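Fructuronate-tagaturonate epimerase UxaE from Cohnella laeviribosi in complex with 1 glycerol (Cohnella laeviribosi, PDB 6IL9) probably interconverts fructuronate and tagaturonate by epimerisation, using a TIM-barrel fold that holds a zinc ion. Local coordinates at residues 247-250 with 251-254; 282-285 with 286-290; 238-241 with 242-246; 165-168 with 169-172; 253-256 with 257-261. All coordinates share one frame; numbering follows the deposited sequence.

Contact 1 of 5, residues 247-250 with 251-254; sequences AIQF and MIYI
Phe250 and Ile254 meet because their first torsions point both side chains the same way along one flank of the helix. In Phe250 CG stands anti to the backbone N (chi1 180°), which carries the ring forward along the helix to the next turn. In Ile254 CG1 lies anti to the carbonyl carbon (chi1 -67°), back toward that ring. Ile254 CG1 then sits over one ring face, 4.0 Å from the centroid of Phe250, as a CH-pi contact displaced toward the rim. Ile248 and Ile252 run side by side, with Ile248 CG2 3.7 Å from Ile252 CD1. Met251 leaves CB toward the preceding turn and then runs extended, bringing its CE 4.0 Å from Ala247 CB. The backbone beneath is regular: Ile254 N donates to Phe250 O at 3.0 Å. With an alanine in place of the Phe250 ring, Ile254 CG1 would probably lose the face it rests on, and a gap is likely beside Leu181 of barrel strand 178-182. Ile248, Met251 and Ile252 instead meet helix 281-293. Phe250, Ile254, Ile248, Ile252 and Met251 thus pack by shape and dispersion; the polar exception is Tyr253, whose OH is hydrogen-bonded to Glu165.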
loop_
_atom_site.group_PDB
_atom_site.type_symbol
_atom_site.label_atom_id
_atom_site.label_comp_id
_atom_site.label_asym_id
_atom_site.label_seq_id
_atom_site.Cartn_x
_atom_site.Cartn_y
_atom_site.Cartn_z
ATOM N N ALA A 247 -5.074 15.849 16.929
ATOM C CA ALA A 247 -4.356 15.069 15.929
ATOM C C ALA A 247 -2.975 15.655 15.659
ATOM O O ALA A 247 -2.005 14.912 15.490
ATOM C CB ALA A 247 -5.172 14.987 14.638
ATOM N N ILE A 248 -2.877 16.984 15.601
ATOM C CA ILE A 248 -1.585 17.643 15.403
ATOM C C ILE A 248 -0.639 17.298 16.542
ATOM O O ILE A 248 0.536 16.975 16.327
ATOM C CB ILE A 248 -1.781 19.162 15.285
ATOM C CG1 ILE A 248 -2.543 19.499 14.000
ATOM C CG2 ILE A 248 -0.426 19.908 15.346
ATOM C CD1 ILE A 248 -3.062 20.933 13.978
ATOM N N GLN A 249 -1.137 17.370 17.778
ATOM C CA GLN A 249 -0.300 17.033 18.925
ATOM C C GLN A 249 0.192 15.600 18.834
ATOM O O GLN A 249 1.335 15.302 19.204
ATOM C CB GLN A 249 -1.079 17.251 20.219
ATOM C CG GLN A 249 -1.412 18.687 20.476
ATOM C CD GLN A 249 -0.175 19.539 20.604
ATOM O OE1 GLN A 249 -0.004 20.526 19.881
ATOM N NE2 GLN A 249 0.709 19.158 21.523
ATOM N N PHE A 250 -0.659 14.707 18.331
ATOM C CA PHE A 250 -0.304 13.301 18.187
ATOM C C PHE A 250 0.758 13.116 17.110
ATOM O O PHE A 250 1.693 12.329 17.286
ATOM C CB PHE A 250 -1.567 12.490 17.870
ATOM C CG PHE A 250 -1.327 11.012 17.692
ATOM C CD1 PHE A 250 -0.807 10.242 18.726
ATOM C CD2 PHE A 250 -1.653 10.390 16.495
ATOM C CE1 PHE A 250 -0.596 8.880 18.563
ATOM C CE2 PHE A 250 -1.444 9.028 16.320
ATOM C CZ PHE A 250 -0.908 8.273 17.354
ATOM N N MET A 251 0.625 13.838 15.992
ATOM C CA MET A 251 1.653 13.823 14.955
ATOM C C MET A 251 3.010 14.224 15.524
ATOM O O MET A 251 4.023 13.549 15.300
ATOM C CB MET A 251 1.258 14.772 13.812
ATOM C CG MET A 251 -0.009 14.411 13.035
ATOM S SD MET A 251 -0.704 15.800 12.054
ATOM C CE MET A 251 -2.373 15.188 11.847
ATOM N N ILE A 252 3.048 15.340 16.254
ATOM C CA ILE A 252 4.308 15.840 16.791
ATOM C C ILE A 252 4.900 14.838 17.776
ATOM O O ILE A 252 6.106 14.575 17.763
ATOM C CB ILE A 252 4.098 17.213 17.451
ATOM C CG1 ILE A 252 3.692 18.241 16.392
ATOM C CG2 ILE A 252 5.365 17.655 18.175
ATOM C CD1 ILE A 252 2.925 19.429 16.956
ATOM N N TYR A 253 4.057 14.278 18.645
ATOM C CA TYR A 253 4.516 13.342 19.670
ATOM C C TYR A 253 5.165 12.114 19.043
ATOM O O TYR A 253 6.242 11.675 19.468
ATOM C CB TYR A 253 3.328 12.946 20.547
ATOM C CG TYR A 253 3.512 11.702 21.393
ATOM C CD1 TYR A 253 4.255 11.741 22.571
ATOM C CD2 TYR A 253 2.907 10.498 21.033
ATOM C CE1 TYR A 253 4.402 10.605 23.363
ATOM C CE2 TYR A 253 3.055 9.355 21.813
ATOM C CZ TYR A 253 3.806 9.417 22.973
ATOM O OH TYR A 253 3.953 8.290 23.755
ATOM N N ILE A 254 4.523 11.552 18.021
ATOM C CA ILE A 254 5.076 10.383 17.338
ATOM C C ILE A 254 6.361 10.753 16.605
ATOM O O ILE A 254 7.358 10.018 16.651
ATOM C CB ILE A 254 4.027 9.786 16.380
ATOM C CG1 ILE A 254 2.839 9.196 17.159
ATOM C CG2 ILE A 254 4.662 8.754 15.466
ATOM C CD1 ILE A 254 3.215 8.113 18.169
#

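Contact 2 of 5, residues 282-285 with 286-290; sequences GSHF and LVASE
Phe285 O accepts from Ser289 N at 2.8 Å, the shortest of four successive backbone bonds. His284 O takes Ala288 N at 2.9 Å, with an N-H...O angle of 171°. Ser283 O receives Val287 N, and Gly282 O receives Leu286 N at a longer 3.2 Å. The carbonyls of 282-285 and the amides of 286-289 are thus paired by the helix itself. The side chains across it touch lightly. Phe285 has CG anti to its backbone N (chi1 -179°), which swings the ring along the helix until CE2 is 4.4 Å from Ser289 CB. Val287 CG2 lies against the helix backbone, 3.4 Å from Ser283 O. The imidazole carbon His284 CD2 comes within 4.5 Å of Ala288 CB.

The buried polar ends find their mates on neighbouring elements. Ser283 OG bonds to Asp240 OD1 of helix 234-259. Both nitrogens of His284 are used, ND1 with His329 ND1 and NE2 with Tyr338 OH, which fixes the turn of its ring. Ser289 OG has a weak bond to Lys217 NZ. Glu290, also buried, has a salt bridge to Lys217 and hydrogen bonds to His213 and Tyr218, a setting likely to keep its carboxylate charged. Helix 281-293 is the crossover between parallel strands 267-271 and 300-302, a right-handed beta-alpha-beta unit of the TIM barrel.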
loop_
_atom_site.group_PDB
_atom_site.type_symbol
_atom_site.label_atom_id
_atom_site.label_comp_id
_atom_site.label_asym_id
_atom_site.label_seq_id
_atom_site.Cartn_x
_atom_site.Cartn_y
_atom_site.Cartn_z
ATOM N N GLY A 282 -8.058 24.753 3.526
ATOM C CA GLY A 282 -7.641 25.659 4.586
ATOM C C GLY A 282 -7.246 24.936 5.867
ATOM O O GLY A 282 -6.319 25.355 6.569
ATOM N N SER A 283 -7.953 23.852 6.199
ATOM C CA SER A 283 -7.569 23.051 7.359
ATOM C C SER A 283 -6.232 22.368 7.118
ATOM O O SER A 283 -5.386 22.294 8.017
ATOM C CB SER A 283 -8.648 22.016 7.659
ATOM O OG SER A 283 -9.922 22.624 7.721
ATOM N N HIS A 284 -6.039 21.858 5.902
ATOM C CA HIS A 284 -4.762 21.270 5.503
ATOM C C HIS A 284 -3.616 22.254 5.721
ATOM O O HIS A 284 -2.573 21.901 6.291
ATOM C CB HIS A 284 -4.891 20.842 4.035
ATOM C CG HIS A 284 -3.630 20.332 3.407
ATOM N ND1 HIS A 284 -3.537 20.105 2.050
ATOM C CD2 HIS A 284 -2.427 19.994 3.928
ATOM C CE1 HIS A 284 -2.332 19.648 1.763
ATOM N NE2 HIS A 284 -1.635 19.578 2.882
ATOM N N PHE A 285 -3.797 23.504 5.289
ATOM C CA PHE A 285 -2.779 24.525 5.513
ATOM C C PHE A 285 -2.448 24.665 6.996
ATOM O O PHE A 285 -1.276 24.746 7.378
ATOM C CB PHE A 285 -3.239 25.871 4.950
ATOM C CG PHE A 285 -2.228 26.968 5.129
ATOM C CD1 PHE A 285 -1.185 27.128 4.220
ATOM C CD2 PHE A 285 -2.299 27.832 6.212
ATOM C CE1 PHE A 285 -0.248 28.129 4.385
ATOM C CE2 PHE A 285 -1.365 28.824 6.385
ATOM C CZ PHE A 285 -0.328 28.978 5.467
ATOM N N LEU A 286 -3.475 24.736 7.847
ATOM C CA LEU A 286 -3.220 24.930 9.273
ATOM C C LEU A 286 -2.455 23.748 9.865
ATOM O O LEU A 286 -1.491 23.937 10.619
ATOM C CB LEU A 286 -4.540 25.142 10.015
ATOM C CG LEU A 286 -4.433 25.351 11.531
ATOM C CD1 LEU A 286 -5.382 26.466 11.970
ATOM C CD2 LEU A 286 -4.774 24.072 12.265
ATOM N N VAL A 287 -2.866 22.526 9.528
ATOM C CA VAL A 287 -2.183 21.341 10.041
ATOM C C VAL A 287 -0.718 21.365 9.624
ATOM O O VAL A 287 0.184 21.218 10.455
ATOM C CB VAL A 287 -2.889 20.062 9.555
ATOM C CG1 VAL A 287 -2.036 18.817 9.876
ATOM C CG2 VAL A 287 -4.288 19.954 10.166
ATOM N N ALA A 288 -0.466 21.592 8.331
ATOM C CA ALA A 288 0.909 21.586 7.833
ATOM C C ALA A 288 1.724 22.702 8.465
ATOM O O ALA A 288 2.862 22.486 8.892
ATOM C CB ALA A 288 0.915 21.722 6.305
ATOM N N SER A 289 1.141 23.898 8.567
ATOM C CA SER A 289 1.865 25.024 9.136
ATOM C C SER A 289 2.277 24.738 10.572
ATOM O O SER A 289 3.387 25.083 10.990
ATOM C CB SER A 289 0.999 26.281 9.069
ATOM O OG SER A 289 1.738 27.414 9.462
ATOM N N GLU A 290 1.394 24.106 11.344
ATOM C CA GLU A 290 1.726 23.797 12.729
ATOM C C GLU A 290 2.831 22.761 12.813
ATOM O O GLU A 290 3.722 22.866 13.659
ATOM C CB GLU A 290 0.491 23.293 13.472
ATOM C CG GLU A 290 -0.541 24.370 13.706
ATOM C CD GLU A 290 0.040 25.571 14.417
ATOM O OE1 GLU A 290 0.411 25.454 15.612
ATOM O OE2 GLU A 290 0.133 26.633 13.774
#

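Contact 3 of 5, residues 238-241 with 242-246; sequences MRDV and LVYRE
From Met238 to Arg245 the backbone is helical, and Arg245 N reaches Val241 O at 2.9 Å. The bond from Tyr244 N to Asp240 O is more bent, with an N-H...O angle of 143°. Tyr244 has a phi of -115°, so the helix is locally distorted there while its i to i+4 bonds persist. Val243 N still donates to Arg239 O at 2.9 Å.

Asp240 and Tyr244 carry the side that faces helix 281-293. The carboxylate and the ring are turned 63° apart, and Asp240 OD1 stands 4.2 Å from Tyr244 CE2. Tyr244 has CG anti to the carbonyl carbon, which folds the ring back toward the preceding turn. Tyr244 CD2, at the ring edge, is 3.4 Å from Asp240 O. Val243 CG1 covers one face of the ring, near the rim. With Asp240 OD1 already engaged by Ser283, the Tyr244 ring packs on Ser283 and Val287. This stretch of helix 234-259 is thereby set against helix 281-293, one of the helices round the TIM barrel.

On other flanks the contacts are aliphatic. Arg239 CG passes 4.1 Å from Val243 CG2, the two chains crossing at a slant. The guanidinium of Arg239 goes on to Ala194 O through NH1. Val241 and Arg245 run alongside each other, with CG1 of the valine 4.2 Å from CB of the arginine. Val241 also touches Tyr214 of helix 208-218.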
loop_
_atom_site.group_PDB
_atom_site.type_symbol
_atom_site.label_atom_id
_atom_site.label_comp_id
_atom_site.label_asym_id
_atom_site.label_seq_id
_atom_site.Cartn_x
_atom_site.Cartn_y
_atom_site.Cartn_z
ATOM N N MET A 238 -11.599 28.598 14.673
ATOM C CA MET A 238 -12.046 27.855 15.850
ATOM C C MET A 238 -12.429 26.428 15.500
ATOM O O MET A 238 -12.094 25.485 16.232
ATOM C CB MET A 238 -13.238 28.559 16.502
ATOM C CG MET A 238 -12.885 29.848 17.144
ATOM S SD MET A 238 -14.182 30.534 18.228
ATOM C CE MET A 238 -13.352 32.070 18.470
ATOM N N ARG A 239 -13.168 26.244 14.407
ATOM C CA ARG A 239 -13.520 24.888 14.026
ATOM C C ARG A 239 -12.269 24.081 13.696
ATOM O O ARG A 239 -12.127 22.939 14.142
ATOM C CB ARG A 239 -14.495 24.908 12.852
ATOM C CG ARG A 239 -15.170 23.579 12.625
ATOM C CD ARG A 239 -16.067 23.617 11.395
ATOM N NE ARG A 239 -17.211 24.512 11.566
ATOM C CZ ARG A 239 -18.346 24.171 12.170
ATOM N NH1 ARG A 239 -18.492 22.955 12.678
ATOM N NH2 ARG A 239 -19.335 25.051 12.267
ATOM N N ASP A 240 -11.342 24.668 12.932
ATOM C CA ASP A 240 -10.111 23.962 12.572
ATOM C C ASP A 240 -9.331 23.522 13.808
ATOM O O ASP A 240 -8.834 22.392 13.864
ATOM C CB ASP A 240 -9.226 24.844 11.693
ATOM C CG ASP A 240 -9.639 24.826 10.235
ATOM O OD1 ASP A 240 -10.402 23.920 9.837
ATOM O OD2 ASP A 240 -9.186 25.723 9.494
ATOM N N VAL A 241 -9.197 24.407 14.797
ATOM C CA VAL A 241 -8.483 24.045 16.021
ATOM C C VAL A 241 -9.180 22.879 16.718
ATOM O O VAL A 241 -8.540 21.907 17.140
ATOM C CB VAL A 241 -8.344 25.272 16.944
ATOM C CG1 VAL A 241 -7.731 24.877 18.300
ATOM C CG2 VAL A 241 -7.502 26.349 16.276
ATOM N N LEU A 242 -10.511 22.940 16.835
ATOM C CA LEU A 242 -11.230 21.874 17.527
ATOM C C LEU A 242 -11.115 20.541 16.796
ATOM O O LEU A 242 -10.990 19.488 17.431
ATOM C CB LEU A 242 -12.700 22.255 17.688
ATOM C CG LEU A 242 -12.959 23.427 18.626
ATOM C CD1 LEU A 242 -14.452 23.738 18.675
ATOM C CD2 LEU A 242 -12.438 23.108 20.019
ATOM N N VAL A 243 -11.166 20.563 15.461
ATOM C CA VAL A 243 -11.169 19.316 14.706
ATOM C C VAL A 243 -9.792 18.661 14.735
ATOM O O VAL A 243 -9.679 17.433 14.837
ATOM C CB VAL A 243 -11.646 19.565 13.260
ATOM C CG1 VAL A 243 -11.513 18.293 12.432
ATOM C CG2 VAL A 243 -13.097 20.052 13.254
ATOM N N TYR A 244 -8.726 19.462 14.648
ATOM C CA TYR A 244 -7.408 18.950 14.311
ATOM C C TYR A 244 -6.351 19.064 15.405
ATOM O O TYR A 244 -5.315 18.402 15.283
ATOM C CB TYR A 244 -6.877 19.653 13.045
ATOM C CG TYR A 244 -7.680 19.319 11.807
ATOM C CD1 TYR A 244 -7.528 18.094 11.166
ATOM C CD2 TYR A 244 -8.613 20.214 11.299
ATOM C CE1 TYR A 244 -8.277 17.773 10.048
ATOM C CE2 TYR A 244 -9.369 19.900 10.176
ATOM C CZ TYR A 244 -9.191 18.679 9.558
ATOM O OH TYR A 244 -9.935 18.355 8.448
ATOM N N ARG A 245 -6.560 19.866 16.460
ATOM C CA ARG A 245 -5.465 20.137 17.395
ATOM C C ARG A 245 -4.945 18.858 18.039
ATOM O O ARG A 245 -3.729 18.648 18.128
ATOM C CB ARG A 245 -5.891 21.125 18.485
ATOM C CG ARG A 245 -4.801 21.345 19.523
ATOM C CD ARG A 245 -5.172 22.367 20.583
ATOM N NE ARG A 245 -4.449 22.118 21.835
ATOM C CZ ARG A 245 -3.181 22.456 22.063
ATOM N NH1 ARG A 245 -2.456 23.072 21.133
ATOM N NH2 ARG A 245 -2.630 22.172 23.236
ATOM N N GLU A 246 -5.852 17.995 18.512
ATOM C CA GLU A 246 -5.402 16.772 19.167
ATOM C C GLU A 246 -4.643 15.878 18.192
ATOM O O GLU A 246 -3.662 15.226 18.569
ATOM C CB GLU A 246 -6.595 16.033 19.776
ATOM C CG GLU A 246 -6.216 14.771 20.524
ATOM C CD GLU A 246 -7.422 14.065 21.127
ATOM O OE1 GLU A 246 -8.468 14.729 21.323
ATOM O OE2 GLU A 246 -7.319 12.849 21.410
#

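Contact 4 of 5, residues 165-168 with 169-172; sequences EEDI and RMAL
The guanidinium of Arg169 lies flat over the first turn of the helix, with Glu165 O and Glu166 CA under one face. Both sit toward its rim, Glu166 CA 3.6 Å from the plane. At the ends of the group, Arg169 NH1 is 3.7 Å from Glu165 CB, and NH2 is 3.5 Å from Glu166 CG. The Glu166 side chain crosses Arg169 at about a right angle, and its carboxylate plane is 36° from the guanidinium. In Arg169 CG lies beside the backbone N (chi1 -70°), which turns the chain back over Glu165 O. The bend at chi3 (-63°) then lays the guanidinium down.

The charges are close without pairing directly. Glu165 OE2 is 4.3 Å from Arg169 NH1, beyond a salt bridge. Tyr258 OH of helix 234-259 links them, hydrogen-bonded to both. Glu165 also forms a salt bridge with Lys257 and a hydrogen bond with Tyr253.

Met170 bends at chi3 as well, and its CE ends 3.7 Å from Asp167 OD1 as the two chains run alongside. Ile168 CG2 and Leu172 CD1 lie 4.1 Å apart. Helix 165-173 is the crossover of a beta-alpha-beta unit in the barrel, between strands 156-162 and 178-182. The polar ends of Glu165 and Arg169 meet helix 234-259, while Ile168 and Leu172 face Leu179 of strand 178-182 and Tyr258. The nearby Lys257 and Arg169 would be expected to stabilise the negative form of Glu165.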
loop_
_atom_site.group_PDB
_atom_site.type_symbol
_atom_site.label_atom_id
_atom_site.label_comp_id
_atom_site.label_asym_id
_atom_site.label_seq_id
_atom_site.Cartn_x
_atom_site.Cartn_y
_atom_site.Cartn_z
ATOM N N GLU A 165 1.526 2.633 19.260
ATOM C CA GLU A 165 2.968 2.823 19.391
ATOM C C GLU A 165 3.721 1.506 19.255
ATOM O O GLU A 165 4.827 1.475 18.704
ATOM C CB GLU A 165 3.290 3.485 20.733
ATOM C CG GLU A 165 2.740 4.881 20.866
ATOM C CD GLU A 165 3.229 5.583 22.119
ATOM O OE1 GLU A 165 2.413 6.280 22.755
ATOM O OE2 GLU A 165 4.420 5.441 22.462
ATOM N N GLU A 166 3.139 0.411 19.760
ATOM C CA GLU A 166 3.780 -0.896 19.638
ATOM C C GLU A 166 4.003 -1.265 18.177
ATOM O O GLU A 166 5.049 -1.820 17.821
ATOM C CB GLU A 166 2.934 -1.962 20.336
ATOM C CG GLU A 166 3.740 -3.106 20.924
ATOM C CD GLU A 166 3.012 -4.443 20.866
ATOM O OE1 GLU A 166 3.688 -5.494 20.957
ATOM O OE2 GLU A 166 1.767 -4.443 20.736
ATOM N N ASP A 167 3.030 -0.955 17.319
ATOM C CA ASP A 167 3.137 -1.256 15.897
ATOM C C ASP A 167 4.147 -0.354 15.199
ATOM O O ASP A 167 4.860 -0.807 14.296
ATOM C CB ASP A 167 1.757 -1.132 15.242
ATOM C CG ASP A 167 0.785 -2.204 15.717
ATOM O OD1 ASP A 167 1.250 -3.308 16.072
ATOM O OD2 ASP A 167 -0.437 -1.950 15.734
ATOM N N ILE A 168 4.238 0.908 15.618
ATOM C CA ILE A 168 5.265 1.807 15.090
ATOM C C ILE A 168 6.659 1.307 15.465
ATOM O O ILE A 168 7.584 1.303 14.642
ATOM C CB ILE A 168 5.020 3.236 15.604
ATOM C CG1 ILE A 168 3.679 3.749 15.071
ATOM C CG2 ILE A 168 6.163 4.148 15.232
ATOM C CD1 ILE A 168 3.184 4.991 15.789
ATOM N N ARG A 169 6.831 0.894 16.725
ATOM C CA ARG A 169 8.110 0.327 17.147
ATOM C C ARG A 169 8.453 -0.920 16.348
ATOM O O ARG A 169 9.607 -1.108 15.947
ATOM C CB ARG A 169 8.074 -0.009 18.640
ATOM C CG ARG A 169 8.050 1.195 19.554
ATOM C CD ARG A 169 8.439 0.813 20.987
ATOM N NE ARG A 169 7.495 -0.127 21.583
ATOM C CZ ARG A 169 6.366 0.220 22.197
ATOM N NH1 ARG A 169 6.020 1.498 22.300
ATOM N NH2 ARG A 169 5.576 -0.716 22.708
ATOM N N MET A 170 7.464 -1.790 16.127
ATOM C CA MET A 170 7.691 -3.011 15.360
ATOM C C MET A 170 8.124 -2.684 13.939
ATOM O O MET A 170 9.112 -3.229 13.437
ATOM C CB MET A 170 6.424 -3.868 15.358
ATOM C CG MET A 170 6.462 -5.079 14.419
ATOM S SD MET A 170 4.912 -6.033 14.407
ATOM C CE MET A 170 3.726 -4.838 13.779
ATOM N N ALA A 171 7.395 -1.779 13.280
ATOM C CA ALA A 171 7.748 -1.387 11.922
ATOM C C ALA A 171 9.186 -0.890 11.846
ATOM O O ALA A 171 9.938 -1.262 10.939
ATOM C CB ALA A 171 6.779 -0.311 11.423
ATOM N N LEU A 172 9.593 -0.043 12.790
ATOM C CA LEU A 172 10.960 0.465 12.734
ATOM C C LEU A 172 11.967 -0.649 12.987
ATOM O O LEU A 172 13.013 -0.707 12.329
ATOM C CB LEU A 172 11.141 1.605 13.738
ATOM C CG LEU A 172 10.433 2.908 13.358
ATOM C CD1 LEU A 172 10.207 3.792 14.576
ATOM C CD2 LEU A 172 11.251 3.648 12.326
#

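Contact 5 of 5, residues 253-256 with 257-261; sequences YIYE and KYIQT
Tyr255 and Ile259 cross at about a right angle, with Ile259 CB 3.5 Å from Tyr255 CD1 and the CG2 branch beside CE1. Gln260 crosses the same ring from another direction, its amide plane 53° from the ring. Its OE1 is 4.0 Å from Tyr255 CE2, and its backbone N lies over one face of the ring, near the rim. The ring gets there because Tyr255 CG is anti to the backbone N (chi1 178°). A glycine in place of Tyr255 would probably take away the ring that Ile259 and the Gln260 amide lie against, leaving the amide freer to turn.

Tyr253 and Lys257 instead run alongside each other. The fully extended lysine brings NZ 3.0 Å from Tyr253 OH, to which it donates, both ends being directed at Glu165. Ile254 CD1 touches Tyr258 CD2 at 4.0 Å, and Lys257 CG covers a face of the Tyr258 ring.

The backbone widens here. Tyr255 O takes Gln260 N at 2.9 Å, nearly straight at 170°, and Ile259 N only weakly, as in a pi-type turn. Thr261 OG1 donates to Lys257 O. A water donates to Glu256 O at 2.8 Å and accepts weakly from Gln260 NE2. Tyr255 O, Glu256 O and Lys257 O thus all have donors as the regular pattern changes.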
loop_
_atom_site.group_PDB
_atom_site.type_symbol
_atom_site.label_atom_id
_atom_site.label_comp_id
_atom_site.label_asym_id
_atom_site.label_seq_id
_atom_site.Cartn_x
_atom_site.Cartn_y
_atom_site.Cartn_z
ATOM N N TYR A 253 4.057 14.278 18.645
ATOM C CA TYR A 253 4.516 13.342 19.670
ATOM C C TYR A 253 5.165 12.114 19.043
ATOM O O TYR A 253 6.242 11.675 19.468
ATOM C CB TYR A 253 3.328 12.946 20.547
ATOM C CG TYR A 253 3.512 11.702 21.393
ATOM C CD1 TYR A 253 4.255 11.741 22.571
ATOM C CD2 TYR A 253 2.907 10.498 21.033
ATOM C CE1 TYR A 253 4.402 10.605 23.363
ATOM C CE2 TYR A 253 3.055 9.355 21.813
ATOM C CZ TYR A 253 3.806 9.417 22.973
ATOM O OH TYR A 253 3.953 8.290 23.755
ATOM N N ILE A 254 4.523 11.552 18.021
ATOM C CA ILE A 254 5.076 10.383 17.338
ATOM C C ILE A 254 6.361 10.753 16.605
ATOM O O ILE A 254 7.358 10.018 16.651
ATOM C CB ILE A 254 4.027 9.786 16.380
ATOM C CG1 ILE A 254 2.839 9.196 17.159
ATOM C CG2 ILE A 254 4.662 8.754 15.466
ATOM C CD1 ILE A 254 3.215 8.113 18.169
ATOM N N TYR A 255 6.353 11.883 15.894
ATOM C CA TYR A 255 7.558 12.297 15.180
ATOM C C TYR A 255 8.747 12.407 16.133
ATOM O O TYR A 255 9.832 11.876 15.861
ATOM C CB TYR A 255 7.341 13.630 14.454
ATOM C CG TYR A 255 8.628 14.038 13.778
ATOM C CD1 TYR A 255 9.045 13.400 12.609
ATOM C CD2 TYR A 255 9.461 15.008 14.333
ATOM C CE1 TYR A 255 10.241 13.710 12.008
ATOM C CE2 TYR A 255 10.673 15.335 13.726
ATOM C CZ TYR A 255 11.048 14.685 12.563
ATOM O OH TYR A 255 12.246 14.992 11.959
ATOM N N GLU A 256 8.550 13.077 17.270
ATOM C CA GLU A 256 9.668 13.298 18.176
ATOM C C GLU A 256 10.068 12.021 18.904
ATOM O O GLU A 256 11.259 11.802 19.145
ATOM C CB GLU A 256 9.323 14.411 19.169
ATOM C CG GLU A 256 9.192 15.766 18.501
ATOM C CD GLU A 256 8.687 16.865 19.434
ATOM O OE1 GLU A 256 8.232 16.564 20.560
ATOM O OE2 GLU A 256 8.748 18.045 19.029
ATOM N N LYS A 257 9.103 11.161 19.235
ATOM C CA LYS A 257 9.418 9.957 20.004
ATOM C C LYS A 257 10.081 8.888 19.140
ATOM O O LYS A 257 11.005 8.205 19.602
ATOM C CB LYS A 257 8.152 9.399 20.662
ATOM C CG LYS A 257 8.427 8.329 21.734
ATOM C CD LYS A 257 7.182 7.968 22.542
ATOM C CE LYS A 257 7.479 6.850 23.554
ATOM N NZ LYS A 257 6.265 6.494 24.360
ATOM N N TYR A 258 9.644 8.738 17.883
ATOM C CA TYR A 258 9.987 7.567 17.077
ATOM C C TYR A 258 10.670 7.871 15.749
ATOM O O TYR A 258 11.510 7.079 15.314
ATOM C CB TYR A 258 8.723 6.746 16.784
ATOM C CG TYR A 258 8.142 6.093 18.015
ATOM C CD1 TYR A 258 8.855 5.123 18.706
ATOM C CD2 TYR A 258 6.889 6.452 18.487
ATOM C CE1 TYR A 258 8.338 4.528 19.832
ATOM C CE2 TYR A 258 6.353 5.858 19.610
ATOM C CZ TYR A 258 7.087 4.896 20.280
ATOM O OH TYR A 258 6.550 4.306 21.401
ATOM N N ILE A 259 10.325 8.960 15.077
ATOM C CA ILE A 259 10.881 9.214 13.742
ATOM C C ILE A 259 12.225 9.919 13.826
ATOM O O ILE A 259 13.216 9.458 13.256
ATOM C CB ILE A 259 9.875 10.026 12.899
ATOM C CG1 ILE A 259 8.477 9.399 12.974
ATOM C CG2 ILE A 259 10.361 10.170 11.449
ATOM C CD1 ILE A 259 8.392 7.998 12.381
ATOM N N GLN A 260 12.254 11.058 14.526
ATOM C CA GLN A 260 13.484 11.800 14.763
ATOM C C GLN A 260 14.572 10.902 15.337
ATOM O O GLN A 260 15.755 11.056 15.011
ATOM C CB GLN A 260 13.173 12.947 15.724
ATOM C CG GLN A 260 14.203 14.039 15.878
ATOM C CD GLN A 260 13.565 15.306 16.431
ATOM O OE1 GLN A 260 13.781 16.402 15.920
ATOM N NE2 GLN A 260 12.750 15.151 17.470
ATOM N N THR A 261 14.182 9.949 16.181
ATOM C CA THR A 261 15.102 9.089 16.913
ATOM C C THR A 261 15.464 7.802 16.175
ATOM O O THR A 261 16.159 6.958 16.748
ATOM C CB THR A 261 14.489 8.721 18.266
ATOM O OG1 THR A 261 13.217 8.083 18.051
ATOM C CG2 THR A 261 14.284 9.968 19.113
HETATM O O HOH W 1 13.192 13.739 19.499
#

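Contacts 3, 1 and 5 lie in that order along helix 234-259, the last two sharing Tyr253 and Ile254, while contacts 2 and 4 lie on crossover helices packed against it. Contacts 1 and 2 are buried. The other three are only partly so. Contact 1 meets contact 2 through apolar packing, Met251 against Val287 and Ile248 against Leu286. Contact 3 meets contact 2 by a buried polar bond, Asp240 to Ser283. At the other end, contacts 4 and 5 share a charged network round Glu165, at more open surface, with Ile168 on Ile254 beneath. Contacts 2 and 4 do not touch, their centres about 26 Å apart; helix 234-259 spans between them.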